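PDB 4G68: ABC transporter from Caldanaerobius, which probably serves as the extracellular solute-binding component of an ABC transporter, capturing sugars released from xylan for uptake by a thermophilic bacterium. Local coordinates for residues D61-E66 and A335-K340; L342-S347 and Y362-Q367; T42-F47 and K83-A88. All coordinates share one frame; numbering follows the deposited sequence.

Contact 1 of 3, residues D61-E66 and A335-K340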
ATOM      1  N   ASP C  61      16.284  11.069  16.192  1.00 43.20           N
ATOM      2  CA  ASP C  61      16.994  11.591  17.381  1.00 40.92           C
ATOM      3  C   ASP C  61      18.131  10.643  17.827  1.00 41.15           C
ATOM      4  O   ASP C  61      19.268  11.091  18.109  1.00 35.82           O
ATOM      5  CB  ASP C  61      16.027  11.921  18.532  1.00 44.69           C
ATOM      6  CG  ASP C  61      15.060  13.056  18.192  1.00 45.14           C
ATOM      7  OD1 ASP C  61      15.165  13.710  17.113  1.00 40.34           O
ATOM      8  OD2 ASP C  61      14.164  13.277  19.018  1.00 43.15           O
ATOM      9  N   GLN C  62      17.853   9.335  17.860  1.00 34.25           N
ATOM     10  CA  GLN C  62      18.900   8.410  18.248  1.00 39.99           C
ATOM     11  C   GLN C  62      20.068   8.427  17.245  1.00 38.35           C
ATOM     12  O   GLN C  62      21.241   8.341  17.637  1.00 40.70           O
ATOM     13  CB  GLN C  62      18.382   6.994  18.435  1.00 42.17           C
ATOM     14  CG  GLN C  62      19.440   6.139  19.123  1.00 49.33           C
ATOM     15  CD  GLN C  62      19.043   4.693  19.324  1.00 56.76           C
ATOM     16  OE1 GLN C  62      17.978   4.384  19.904  1.00 57.18           O
ATOM     17  NE2 GLN C  62      19.922   3.785  18.860  1.00 57.62           N
ATOM     18  N   TRP C  63      19.754   8.565  15.954  1.00 35.58           N
ATOM     19  CA  TRP C  63      20.825   8.720  14.972  1.00 37.82           C
ATOM     20  C   TRP C  63      21.622   9.974  15.219  1.00 37.60           C
ATOM     21  O   TRP C  63      22.856   9.962  15.107  1.00 42.41           O
ATOM     22  CB  TRP C  63      20.319   8.684  13.534  1.00 36.57           C
ATOM     23  CG  TRP C  63      21.388   9.105  12.539  1.00 38.07           C
ATOM     24  CD1 TRP C  63      21.796  10.408  12.220  1.00 37.02           C
ATOM     25  CD2 TRP C  63      22.243   8.223  11.714  1.00 35.37           C
ATOM     26  NE1 TRP C  63      22.816  10.392  11.291  1.00 38.04           N
ATOM     27  CE2 TRP C  63      23.125   9.115  10.938  1.00 36.39           C
ATOM     28  CE3 TRP C  63      22.352   6.847  11.540  1.00 36.12           C
ATOM     29  CZ2 TRP C  63      24.067   8.621  10.044  1.00 37.07           C
ATOM     30  CZ3 TRP C  63      23.295   6.358  10.619  1.00 36.89           C
ATOM     31  CH2 TRP C  63      24.133   7.225   9.893  1.00 39.38           C
ATOM     32  N   ASN C  64      20.920  11.062  15.506  1.00 34.67           N
ATOM     33  CA  ASN C  64      21.555  12.362  15.655  1.00 38.66           C
ATOM     34  C   ASN C  64      22.521  12.357  16.851  1.00 42.06           C
ATOM     35  O   ASN C  64      23.637  12.907  16.771  1.00 34.46           O
ATOM     36  CB  ASN C  64      20.504  13.466  15.733  1.00 34.19           C
ATOM     37  CG  ASN C  64      20.051  13.943  14.346  1.00 36.38           C
ATOM     38  OD1 ASN C  64      20.627  13.553  13.314  1.00 31.61           O
ATOM     39  ND2 ASN C  64      19.029  14.835  14.319  1.00 32.60           N
ATOM     40  N   LYS C  65      22.099  11.672  17.922  1.00 43.88           N
ATOM     41  CA  LYS C  65      22.917  11.475  19.118  1.00 47.35           C
ATOM     42  C   LYS C  65      24.166  10.583  18.818  1.00 41.77           C
ATOM     43  O   LYS C  65      25.316  10.863  19.211  1.00 32.80           O
ATOM     44  CB  LYS C  65      22.039  10.861  20.220  1.00 48.68           C
ATOM     45  CG  LYS C  65      22.779  10.643  21.528  1.00 55.96           C
ATOM     46  CD  LYS C  65      22.053   9.636  22.412  1.00 59.28           C
ATOM     47  CE  LYS C  65      22.751   9.540  23.762  1.00 60.29           C
ATOM     48  NZ  LYS C  65      21.818   9.990  24.807  1.00 64.36           N
ATOM     49  N   GLU C  66      23.935   9.475  18.147  1.00 34.89           N
ATOM     50  CA  GLU C  66      25.040   8.605  17.854  1.00 37.57           C
ATOM     51  C   GLU C  66      26.001   9.159  16.761  1.00 38.80           C
ATOM     52  O   GLU C  66      27.101   8.653  16.584  1.00 39.02           O
ATOM     53  CB  GLU C  66      24.511   7.208  17.548  1.00 39.79           C
ATOM     54  CG  GLU C  66      23.799   6.634  18.774  1.00 44.94           C
ATOM     55  CD  GLU C  66      22.894   5.443  18.481  1.00 49.63           C
ATOM     56  OE1 GLU C  66      22.791   4.991  17.311  1.00 61.50           O
ATOM     57  OE2 GLU C  66      22.277   4.943  19.437  1.00 44.62           O
ATOM     58  N   ALA C 335      24.989   9.594   3.324  1.00 28.37           N
ATOM     59  CA  ALA C 335      23.573   9.372   2.964  1.00 29.42           C
ATOM     60  C   ALA C 335      23.150   7.890   2.825  1.00 27.92           C
ATOM     61  O   ALA C 335      22.034   7.502   3.270  1.00 25.57           O
ATOM     62  CB  ALA C 335      23.209  10.149   1.704  1.00 30.88           C
ATOM     63  N   VAL C 336      24.017   7.062   2.229  1.00 25.33           N
ATOM     64  CA  VAL C 336      23.763   5.603   2.147  1.00 24.62           C
ATOM     65  C   VAL C 336      23.844   4.983   3.551  1.00 26.39           C
ATOM     66  O   VAL C 336      23.038   4.106   3.858  1.00 22.57           O
ATOM     67  CB  VAL C 336      24.743   4.879   1.167  1.00 24.67           C
ATOM     68  CG1 VAL C 336      24.510   3.349   1.163  1.00 26.27           C
ATOM     69  CG2 VAL C 336      24.572   5.398  -0.243  1.00 25.86           C
ATOM     70  N   ARG C 337      24.779   5.457   4.410  1.00 23.81           N
ATOM     71  CA  ARG C 337      24.937   4.861   5.733  1.00 27.88           C
ATOM     72  C   ARG C 337      23.703   5.106   6.572  1.00 31.75           C
ATOM     73  O   ARG C 337      23.135   4.153   7.186  1.00 32.44           O
ATOM     74  CB  ARG C 337      26.189   5.333   6.481  1.00 29.49           C
ATOM     75  CG  ARG C 337      26.442   4.559   7.777  1.00 29.70           C
ATOM     76  CD  ARG C 337      27.841   4.829   8.343  1.00 33.97           C
ATOM     77  NE  ARG C 337      28.011   6.251   8.634  1.00 36.39           N
ATOM     78  CZ  ARG C 337      27.811   6.807   9.826  1.00 35.33           C
ATOM     79  NH1 ARG C 337      27.444   6.046  10.851  1.00 34.34           N
ATOM     80  NH2 ARG C 337      27.996   8.106   9.977  1.00 32.63           N
ATOM     81  N   ALA C 338      23.282   6.371   6.579  1.00 25.94           N
ATOM     82  CA  ALA C 338      22.035   6.737   7.193  1.00 24.59           C
ATOM     83  C   ALA C 338      20.847   6.018   6.640  1.00 25.21           C
ATOM     84  O   ALA C 338      20.012   5.600   7.413  1.00 26.67           O
ATOM     85  CB  ALA C 338      21.816   8.242   7.084  1.00 25.68           C
ATOM     86  N   ALA C 339      20.712   5.965   5.306  1.00 23.66           N
ATOM     87  CA  ALA C 339      19.563   5.289   4.681  1.00 24.62           C
ATOM     88  C   ALA C 339      19.510   3.839   5.201  1.00 24.60           C
ATOM     89  O   ALA C 339      18.440   3.400   5.692  1.00 26.75           O
ATOM     90  CB  ALA C 339      19.633   5.314   3.154  1.00 22.12           C
ATOM     91  N   LYS C 340      20.645   3.126   5.143  1.00 21.41           N
ATOM     92  CA  LYS C 340      20.706   1.761   5.718  1.00 22.80           C
ATOM     93  C   LYS C 340      20.171   1.624   7.138  1.00 23.32           C
ATOM     94  O   LYS C 340      19.415   0.667   7.450  1.00 24.29           O
ATOM     95  CB  LYS C 340      22.122   1.253   5.704  1.00 25.16           C
ATOM     96  CG  LYS C 340      22.551   0.783   4.351  1.00 25.09           C
ATOM     97  CD  LYS C 340      23.925   0.138   4.434  1.00 23.88           C
ATOM     98  CE  LYS C 340      24.811   0.528   3.286  1.00 23.71           C
ATOM     99  NZ  LYS C 340      26.091  -0.240   3.313  1.00 25.99           N
TER

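Contact 2 of 3, residues L342-S347 and Y362-Q367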
ATOM      1  N   LEU C 342      18.198   4.031   8.740  1.00 26.86           N
ATOM      2  CA  LEU C 342      16.798   4.453   8.747  1.00 23.37           C
ATOM      3  C   LEU C 342      15.847   3.357   8.251  1.00 25.21           C
ATOM      4  O   LEU C 342      14.765   3.167   8.834  1.00 26.08           O
ATOM      5  CB  LEU C 342      16.663   5.644   7.833  1.00 24.99           C
ATOM      6  CG  LEU C 342      17.282   6.926   8.379  1.00 24.38           C
ATOM      7  CD1 LEU C 342      17.119   7.984   7.294  1.00 24.78           C
ATOM      8  CD2 LEU C 342      16.567   7.300   9.717  1.00 19.01           C
ATOM      9  N   ALA C 343      16.248   2.649   7.192  1.00 23.98           N
ATOM     10  CA  ALA C 343      15.445   1.566   6.621  1.00 24.31           C
ATOM     11  C   ALA C 343      15.186   0.442   7.623  1.00 24.82           C
ATOM     12  O   ALA C 343      14.017   0.099   7.871  1.00 22.89           O
ATOM     13  CB  ALA C 343      16.102   1.025   5.371  1.00 25.73           C
ATOM     14  N   LYS C 344      16.266  -0.094   8.213  1.00 24.33           N
ATOM     15  CA  LYS C 344      16.132  -1.091   9.281  1.00 25.37           C
ATOM     16  C   LYS C 344      15.225  -0.618  10.423  1.00 24.19           C
ATOM     17  O   LYS C 344      14.361  -1.361  10.874  1.00 26.61           O
ATOM     18  CB  LYS C 344      17.519  -1.525   9.828  1.00 27.44           C
ATOM     19  CG  LYS C 344      17.463  -2.332  11.127  1.00 24.43           C
ATOM     20  CD  LYS C 344      16.831  -3.726  10.977  1.00 27.92           C
ATOM     21  CE  LYS C 344      16.667  -4.442  12.327  1.00 28.83           C
ATOM     22  NZ  LYS C 344      16.108  -5.829  12.142  1.00 21.59           N
ATOM     23  N   GLN C 345      15.428   0.606  10.905  1.00 26.12           N
ATOM     24  CA  GLN C 345      14.585   1.138  11.991  1.00 24.06           C
ATOM     25  C   GLN C 345      13.106   1.290  11.639  1.00 23.27           C
ATOM     26  O   GLN C 345      12.253   1.027  12.494  1.00 23.59           O
ATOM     27  CB  GLN C 345      15.135   2.458  12.553  1.00 26.79           C
ATOM     28  CG  GLN C 345      16.553   2.342  13.145  1.00 27.61           C
ATOM     29  CD  GLN C 345      16.646   1.333  14.279  1.00 31.04           C
ATOM     30  OE1 GLN C 345      15.966   1.443  15.295  1.00 35.45           O
ATOM     31  NE2 GLN C 345      17.480   0.334  14.097  1.00 37.89           N
ATOM     32  N   LEU C 346      12.825   1.800  10.436  1.00 21.52           N
ATOM     33  CA  LEU C 346      11.456   1.923   9.937  1.00 23.09           C
ATOM     34  C   LEU C 346      10.805   0.554   9.821  1.00 22.57           C
ATOM     35  O   LEU C 346       9.634   0.421  10.202  1.00 23.15           O
ATOM     36  CB  LEU C 346      11.421   2.634   8.573  1.00 24.37           C
ATOM     37  CG  LEU C 346      11.688   4.167   8.543  1.00 22.98           C
ATOM     38  CD1 LEU C 346      11.574   4.674   7.107  1.00 22.10           C
ATOM     39  CD2 LEU C 346      10.672   4.900   9.387  1.00 23.92           C
ATOM     40  N   SER C 347      11.563  -0.438   9.301  1.00 20.33           N
ATOM     41  CA  SER C 347      11.054  -1.818   9.148  1.00 22.15           C
ATOM     42  C   SER C 347      10.625  -2.399  10.526  1.00 22.04           C
ATOM     43  O   SER C 347       9.535  -2.985  10.661  1.00 23.61           O
ATOM     44  CB  SER C 347      12.123  -2.699   8.504  1.00 23.81           C
ATOM     45  OG  SER C 347      11.664  -4.070   8.346  1.00 22.57           O
ATOM     46  N   TYR C 362      13.737  -9.659  11.596  1.00 25.89           N
ATOM     47  CA  TYR C 362      13.183  -9.062  12.781  1.00 29.66           C
ATOM     48  C   TYR C 362      13.343  -9.992  13.991  1.00 31.27           C
ATOM     49  O   TYR C 362      12.541  -9.947  14.920  1.00 35.14           O
ATOM     50  CB  TYR C 362      11.710  -8.675  12.521  1.00 26.91           C
ATOM     51  CG  TYR C 362      10.905  -9.776  11.879  1.00 25.62           C
ATOM     52  CD1 TYR C 362      10.316 -10.787  12.662  1.00 25.54           C
ATOM     53  CD2 TYR C 362      10.681  -9.792  10.507  1.00 26.18           C
ATOM     54  CE1 TYR C 362       9.554 -11.775  12.088  1.00 24.24           C
ATOM     55  CE2 TYR C 362       9.913 -10.794   9.918  1.00 25.87           C
ATOM     56  CZ  TYR C 362       9.346 -11.782  10.722  1.00 25.09           C
ATOM     57  OH  TYR C 362       8.585 -12.800  10.163  1.00 22.86           O
ATOM     58  N   ASP C 363      14.390 -10.827  13.951  1.00 35.49           N
ATOM     59  CA  ASP C 363      14.806 -11.679  15.098  1.00 36.30           C
ATOM     60  C   ASP C 363      15.158 -10.865  16.343  1.00 36.91           C
ATOM     61  O   ASP C 363      14.913 -11.315  17.469  1.00 34.81           O
ATOM     62  CB  ASP C 363      16.023 -12.535  14.718  1.00 40.56           C
ATOM     63  CG  ASP C 363      15.789 -13.362  13.472  1.00 39.54           C
ATOM     64  OD1 ASP C 363      14.976 -14.313  13.514  1.00 41.44           O
ATOM     65  OD2 ASP C 363      16.433 -13.062  12.443  1.00 43.70           O
ATOM     66  N   ASN C 364      15.722  -9.665  16.146  1.00 33.64           N
ATOM     67  CA  ASN C 364      15.980  -8.750  17.265  1.00 33.65           C
ATOM     68  C   ASN C 364      14.754  -8.262  18.041  1.00 33.20           C
ATOM     69  O   ASN C 364      14.942  -7.668  19.121  1.00 31.75           O
ATOM     70  CB  ASN C 364      16.809  -7.528  16.832  1.00 29.73           C
ATOM     71  CG  ASN C 364      16.153  -6.723  15.668  1.00 27.52           C
ATOM     72  OD1 ASN C 364      16.068  -5.522  15.721  1.00 24.22           O
ATOM     73  ND2 ASN C 364      15.779  -7.393  14.608  1.00 25.61           N
ATOM     74  N   ILE C 365      13.548  -8.482  17.493  1.00 31.95           N
ATOM     75  CA  ILE C 365      12.290  -7.920  18.041  1.00 31.63           C
ATOM     76  C   ILE C 365      11.555  -8.938  18.919  1.00 29.51           C
ATOM     77  O   ILE C 365      11.489 -10.099  18.587  1.00 30.95           O
ATOM     78  CB  ILE C 365      11.294  -7.432  16.924  1.00 32.62           C
ATOM     79  CG1 ILE C 365      11.834  -6.196  16.157  1.00 31.13           C
ATOM     80  CG2 ILE C 365       9.923  -7.076  17.512  1.00 32.28           C
ATOM     81  CD1 ILE C 365      12.531  -5.137  16.999  1.00 32.26           C
ATOM     82  N   ASP C 366      10.988  -8.467  20.031  1.00 33.77           N
ATOM     83  CA  ASP C 366      10.210  -9.320  20.926  1.00 33.06           C
ATOM     84  C   ASP C 366       8.787  -9.448  20.409  1.00 34.90           C
ATOM     85  O   ASP C 366       7.977  -8.501  20.511  1.00 31.05           O
ATOM     86  CB  ASP C 366      10.234  -8.716  22.328  1.00 33.52           C
ATOM     87  CG  ASP C 366       9.516  -9.559  23.371  1.00 36.02           C
ATOM     88  OD1 ASP C 366       9.103 -10.714  23.141  1.00 36.70           O
ATOM     89  OD2 ASP C 366       9.370  -8.999  24.481  1.00 37.81           O
ATOM     90  N   GLN C 367       8.523 -10.626  19.856  1.00 31.04           N
ATOM     91  CA  GLN C 367       7.253 -11.031  19.286  1.00 33.44           C
ATOM     92  C   GLN C 367       6.040 -10.724  20.185  1.00 32.24           C
ATOM     93  O   GLN C 367       4.967 -10.466  19.676  1.00 29.65           O
ATOM     94  CB  GLN C 367       7.332 -12.519  18.900  1.00 32.30           C
ATOM     95  CG  GLN C 367       6.080 -13.169  18.298  1.00 39.27           C
ATOM     96  CD  GLN C 367       5.920 -12.960  16.783  1.00 41.92           C
ATOM     97  OE1 GLN C 367       4.794 -12.841  16.294  1.00 47.05           O
ATOM     98  NE2 GLN C 367       7.036 -12.959  16.039  1.00 40.71           N
TER

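Contact 3 of 3, residues T42-F47 and K83-A88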
ATOM      1  N   THR C  42      19.275  15.762   4.551  1.00 32.02           N
ATOM      2  CA  THR C  42      17.831  15.906   4.544  1.00 28.59           C
ATOM      3  C   THR C  42      17.159  14.546   4.260  1.00 30.05           C
ATOM      4  O   THR C  42      17.662  13.729   3.486  1.00 26.81           O
ATOM      5  CB  THR C  42      17.380  16.971   3.554  1.00 28.60           C
ATOM      6  OG1 THR C  42      17.997  16.728   2.280  1.00 28.28           O
ATOM      7  CG2 THR C  42      17.818  18.364   4.085  1.00 30.66           C
ATOM      8  N   PHE C  43      16.024  14.312   4.917  1.00 27.31           N
ATOM      9  CA  PHE C  43      15.316  13.036   4.751  1.00 27.83           C
ATOM     10  C   PHE C  43      13.834  13.358   4.666  1.00 25.44           C
ATOM     11  O   PHE C  43      13.311  14.005   5.578  1.00 27.78           O
ATOM     12  CB  PHE C  43      15.599  12.153   5.968  1.00 26.48           C
ATOM     13  CG  PHE C  43      14.733  10.922   6.065  1.00 26.57           C
ATOM     14  CD1 PHE C  43      14.560  10.058   4.964  1.00 27.54           C
ATOM     15  CD2 PHE C  43      14.096  10.612   7.288  1.00 26.98           C
ATOM     16  CE1 PHE C  43      13.770   8.932   5.071  1.00 25.79           C
ATOM     17  CE2 PHE C  43      13.306   9.475   7.389  1.00 26.42           C
ATOM     18  CZ  PHE C  43      13.160   8.633   6.286  1.00 25.32           C
ATOM     19  N   TRP C  44      13.184  12.988   3.553  1.00 23.21           N
ATOM     20  CA  TRP C  44      11.739  13.164   3.451  1.00 24.42           C
ATOM     21  C   TRP C  44      11.005  11.845   3.589  1.00 24.65           C
ATOM     22  O   TRP C  44      11.452  10.833   3.055  1.00 22.67           O
ATOM     23  CB  TRP C  44      11.325  13.789   2.122  1.00 27.45           C
ATOM     24  CG  TRP C  44      11.890  15.192   1.851  1.00 29.51           C
ATOM     25  CD1 TRP C  44      12.669  15.999   2.685  1.00 29.43           C
ATOM     26  CD2 TRP C  44      11.704  15.984   0.621  1.00 30.21           C
ATOM     27  NE1 TRP C  44      12.988  17.205   2.064  1.00 28.52           N
ATOM     28  CE2 TRP C  44      12.424  17.264   0.835  1.00 30.33           C
ATOM     29  CE3 TRP C  44      11.040  15.768  -0.584  1.00 29.21           C
ATOM     30  CZ2 TRP C  44      12.486  18.243  -0.143  1.00 30.77           C
ATOM     31  CZ3 TRP C  44      11.106  16.774  -1.568  1.00 32.42           C
ATOM     32  CH2 TRP C  44      11.812  17.983  -1.346  1.00 32.13           C
ATOM     33  N   ASN C  45       9.858  11.869   4.280  1.00 23.73           N
ATOM     34  CA  ASN C  45       8.970  10.686   4.394  1.00 26.25           C
ATOM     35  C   ASN C  45       7.505  11.113   4.572  1.00 25.95           C
ATOM     36  O   ASN C  45       7.212  12.326   4.678  1.00 24.86           O
ATOM     37  CB  ASN C  45       9.443   9.732   5.511  1.00 27.34           C
ATOM     38  CG  ASN C  45       9.331  10.355   6.888  1.00 23.01           C
ATOM     39  OD1 ASN C  45       8.245  10.366   7.485  1.00 25.93           O
ATOM     40  ND2 ASN C  45      10.436  10.903   7.385  1.00 26.72           N
ATOM     41  N   LEU C  46       6.595  10.134   4.588  1.00 25.38           N
ATOM     42  CA  LEU C  46       5.159  10.434   4.646  1.00 26.19           C
ATOM     43  C   LEU C  46       4.466   9.970   5.943  1.00 27.65           C
ATOM     44  O   LEU C  46       3.212   9.992   6.030  1.00 24.33           O
ATOM     45  CB  LEU C  46       4.425   9.889   3.427  1.00 25.20           C
ATOM     46  CG  LEU C  46       4.423   8.378   3.171  1.00 27.28           C
ATOM     47  CD1 LEU C  46       4.106   7.532   4.405  1.00 26.77           C
ATOM     48  CD2 LEU C  46       3.447   8.024   2.052  1.00 26.07           C
ATOM     49  N   PHE C  47       5.266   9.579   6.950  1.00 28.29           N
ATOM     50  CA  PHE C  47       4.719   9.111   8.248  1.00 29.17           C
ATOM     51  C   PHE C  47       4.120  10.198   9.162  1.00 31.57           C
ATOM     52  O   PHE C  47       4.706  10.615  10.185  1.00 29.07           O
ATOM     53  CB  PHE C  47       5.731   8.249   8.993  1.00 30.99           C
ATOM     54  CG  PHE C  47       5.993   6.938   8.326  1.00 30.49           C
ATOM     55  CD1 PHE C  47       5.069   5.899   8.393  1.00 31.70           C
ATOM     56  CD2 PHE C  47       7.173   6.738   7.615  1.00 31.81           C
ATOM     57  CE1 PHE C  47       5.332   4.683   7.762  1.00 32.34           C
ATOM     58  CE2 PHE C  47       7.426   5.537   6.968  1.00 32.19           C
ATOM     59  CZ  PHE C  47       6.504   4.498   7.051  1.00 29.88           C
ATOM     60  N   LYS C  83       3.613  12.551  -2.846  1.00 27.99           N
ATOM     61  CA  LYS C  83       3.752  12.172  -4.246  1.00 28.03           C
ATOM     62  C   LYS C  83       4.090  13.382  -5.128  1.00 31.75           C
ATOM     63  O   LYS C  83       5.079  13.375  -5.902  1.00 28.57           O
ATOM     64  CB  LYS C  83       2.445  11.540  -4.712  1.00 27.69           C
ATOM     65  CG  LYS C  83       2.231  10.195  -4.018  1.00 27.88           C
ATOM     66  CD  LYS C  83       1.024   9.483  -4.594  1.00 29.61           C
ATOM     67  CE  LYS C  83       0.833   8.188  -3.825  1.00 31.09           C
ATOM     68  NZ  LYS C  83      -0.602   8.061  -3.496  1.00 30.80           N
ATOM     69  N   THR C  84       3.252  14.415  -4.996  1.00 30.76           N
ATOM     70  CA  THR C  84       3.436  15.667  -5.729  1.00 31.93           C
ATOM     71  C   THR C  84       4.793  16.283  -5.457  1.00 30.52           C
ATOM     72  O   THR C  84       5.517  16.627  -6.401  1.00 27.91           O
ATOM     73  CB  THR C  84       2.300  16.637  -5.401  1.00 33.93           C
ATOM     74  OG1 THR C  84       1.070  16.009  -5.774  1.00 38.89           O
ATOM     75  CG2 THR C  84       2.437  17.983  -6.159  1.00 33.85           C
ATOM     76  N   LYS C  85       5.124  16.391  -4.170  1.00 30.05           N
ATOM     77  CA  LYS C  85       6.338  17.035  -3.691  1.00 30.45           C
ATOM     78  C   LYS C  85       7.640  16.364  -4.124  1.00 30.96           C
ATOM     79  O   LYS C  85       8.595  17.049  -4.579  1.00 26.17           O
ATOM     80  CB  LYS C  85       6.328  17.082  -2.158  1.00 30.89           C
ATOM     81  CG  LYS C  85       7.481  17.878  -1.578  1.00 29.27           C
ATOM     82  CD  LYS C  85       7.433  17.956  -0.058  1.00 28.12           C
ATOM     83  CE  LYS C  85       8.732  18.530   0.478  1.00 27.30           C
ATOM     84  NZ  LYS C  85       8.721  18.736   1.958  1.00 27.30           N
ATOM     85  N   ILE C  86       7.698  15.041  -3.946  1.00 28.50           N
ATOM     86  CA  ILE C  86       8.899  14.265  -4.346  1.00 27.94           C
ATOM     87  C   ILE C  86       9.109  14.222  -5.883  1.00 29.27           C
ATOM     88  O   ILE C  86      10.234  14.311  -6.354  1.00 28.68           O
ATOM     89  CB  ILE C  86       8.985  12.852  -3.678  1.00 26.64           C
ATOM     90  CG1 ILE C  86      10.402  12.294  -3.792  1.00 26.46           C
ATOM     91  CG2 ILE C  86       7.996  11.843  -4.297  1.00 29.44           C
ATOM     92  CD1 ILE C  86      11.434  13.160  -3.075  1.00 25.93           C
ATOM     93  N   LYS C  87       8.030  14.092  -6.648  1.00 28.26           N
ATOM     94  CA  LYS C  87       8.132  14.157  -8.107  1.00 31.64           C
ATOM     95  C   LYS C  87       8.672  15.486  -8.612  1.00 29.80           C
ATOM     96  O   LYS C  87       9.597  15.512  -9.450  1.00 27.41           O
ATOM     97  CB  LYS C  87       6.799  13.805  -8.756  1.00 30.80           C
ATOM     98  CG  LYS C  87       6.498  12.308  -8.655  1.00 30.92           C
ATOM     99  CD  LYS C  87       5.258  11.912  -9.439  1.00 30.10           C
ATOM    100  CE  LYS C  87       4.004  12.528  -8.864  1.00 30.07           C
ATOM    101  NZ  LYS C  87       2.788  12.081  -9.597  1.00 33.06           N
ATOM    102  N   ALA C  88       8.114  16.589  -8.089  1.00 30.26           N
ATOM    103  CA  ALA C  88       8.546  17.940  -8.472  1.00 32.75           C
ATOM    104  C   ALA C  88      10.005  18.224  -8.067  1.00 31.26           C
ATOM    105  O   ALA C  88      10.777  18.802  -8.850  1.00 30.68           O
ATOM    106  CB  ALA C  88       7.615  19.011  -7.887  1.00 32.69           C
TER

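Contact 1 of 3, residues D61-E66 and A335-K340
The indole of W63 reaches from helix 52-66 to helix 332-353 and lays the outer end of its six-membered ring on A338 and R337. A338 sits over one face: its CB is 4.0 Å from the centroid of the W63 six-membered ring and 23° off the ring normal, a CH-pi contact. The backbone comes nearer still, A338 CA lying 3.5 Å from W63 CH2. Alanine suits this place because its lone methyl lets the flat ring settle close to the helix. In the solute-binding protein fold these two helices cover the same side of a lobe's beta sheet, and W63 and A338 both also touch I72 of strand 71-76. R337 completes the contact from the solvent side. Its chain bends at chi3 (60°), bringing the guanidinium obliquely against the outer end of the indole, where W63 CH2 lies over one face of the guanidinium and 3.6 Å from R337 NH1. The two planes are 34° apart, tilted rather than stacked. The polar atoms are held by partners beyond the pair: W63 NE1 donates to V70 O, and R337 NH1, the same nitrogen that lies nearest the ring, to N67 OD1, both in the short link between helix 52-66 and strand 71-76.

Contact 2 of 3, residues L342-S347 and Y362-Q367
K344, on helix 332-353, and N364, on the type I beta turn from Y362 to I365, meet in a small surface contact of the solute-binding fold, where the chain doubles back along the helix it has just left. The side chains approach from opposite directions. K344 bends once, at chi2 (67°), and then runs straight, so that its ammonium group is carried to the turn; K344 NZ ends 4.4 Å from Y362 CA. The amide of N364 comes up beside that ammonium. Lysine fits because its long aliphatic chain can span the distance from helix to turn while its ammonium stays within reach of D348.

The firm packing is beneath this polar fringe. A343 and L346 face inward onto F150, S347 OG bonds to W360 N, and I365 rests on D348, Y351 and L352 further along the same helix. K344 also has its main charged partner there, a salt bridge from NZ to D348 OD1, one helical turn on. A leucine in place of K344 would probably leave the carboxylate of D348 without this counter-charge and the helix without a charged group beside the turn.

On the solvent side the contact is sparse: D363 and N364, the two central turn residues, are exposed, and aspartate and asparagine are both well suited to such corners. The turn holds its own shape through the backbone bond from I365 N to Y362 O, 3.1 Å long.

Contact 3 of 3, residues T42-F47 and K83-A88
W44 of strand 40-45 projects onto K85 and I86 of helix 79-91, an alpha/beta sandwich contact of the solute-binding protein fold. The helix belongs to a beta-alpha-beta crossover: it connects strands 71-76 and 98-102, which pair in parallel with strand 40-45 on its two edges, and so passes over that central strand. Side chains of the strand alternate. W44 faces helix 79-91, whereas F43 and N45 turn to helix 52-66 behind the sheet.

The interactions with the pi system come from K85. Its CG is anti to the backbone N (chi1 -173°) and the chain beyond is extended, taking it over a face of the indole at about a right angle to the W44 side chain. K85 CE lies 3.5 Å from the centroid of the W44 six-membered ring in a CH-pi contact, and this methylene, next to the ammonium, probably carries some of its positive charge. K85 NZ stands 4.2 Å from the same W44 centroid, 12° off the normal, a cation-pi interaction. A lysine suits this partly exposed place because one chain supplies both apolar cover and charge.

The apolar contact is made by I86, a buried residue whose CD1 approaches W44 CE3 to 3.6 Å. Its branched chain meets the ring obliquely and also touches P96, which W44 touches too, so the three pack together between strand and helix.

No hydrogen bond crosses between the two segments; a notable one lies where the strand ends. There N45 forms an Asx turn as the chain leaves the sheet: F47 N donates to N45 OD1 on a lone pair in the carbonyl plane, at 3.1 Å and 149°.

From the N terminus, strand 40-45 opens contact 3, which closes at helix 79-91 after 35 intervening residues. Within that span helix 52-66 opens contact 1, so the two cross; contact 1 closes only at helix 332-353, 268 residues on, bringing a late part of the chain back to the first helix. Contact 2 follows in series, a short closure over 14 residues from the same late helix to the loop before helix 372-382. Contact 3 ties the sheet to the helix on one side of it, contact 1 pairs two helices on its other side, and contact 2 fastens a later loop to one of those two. Contacts 2 and 3 touch through the core, L342 CD1 lying 4.0 Å from F43 CG.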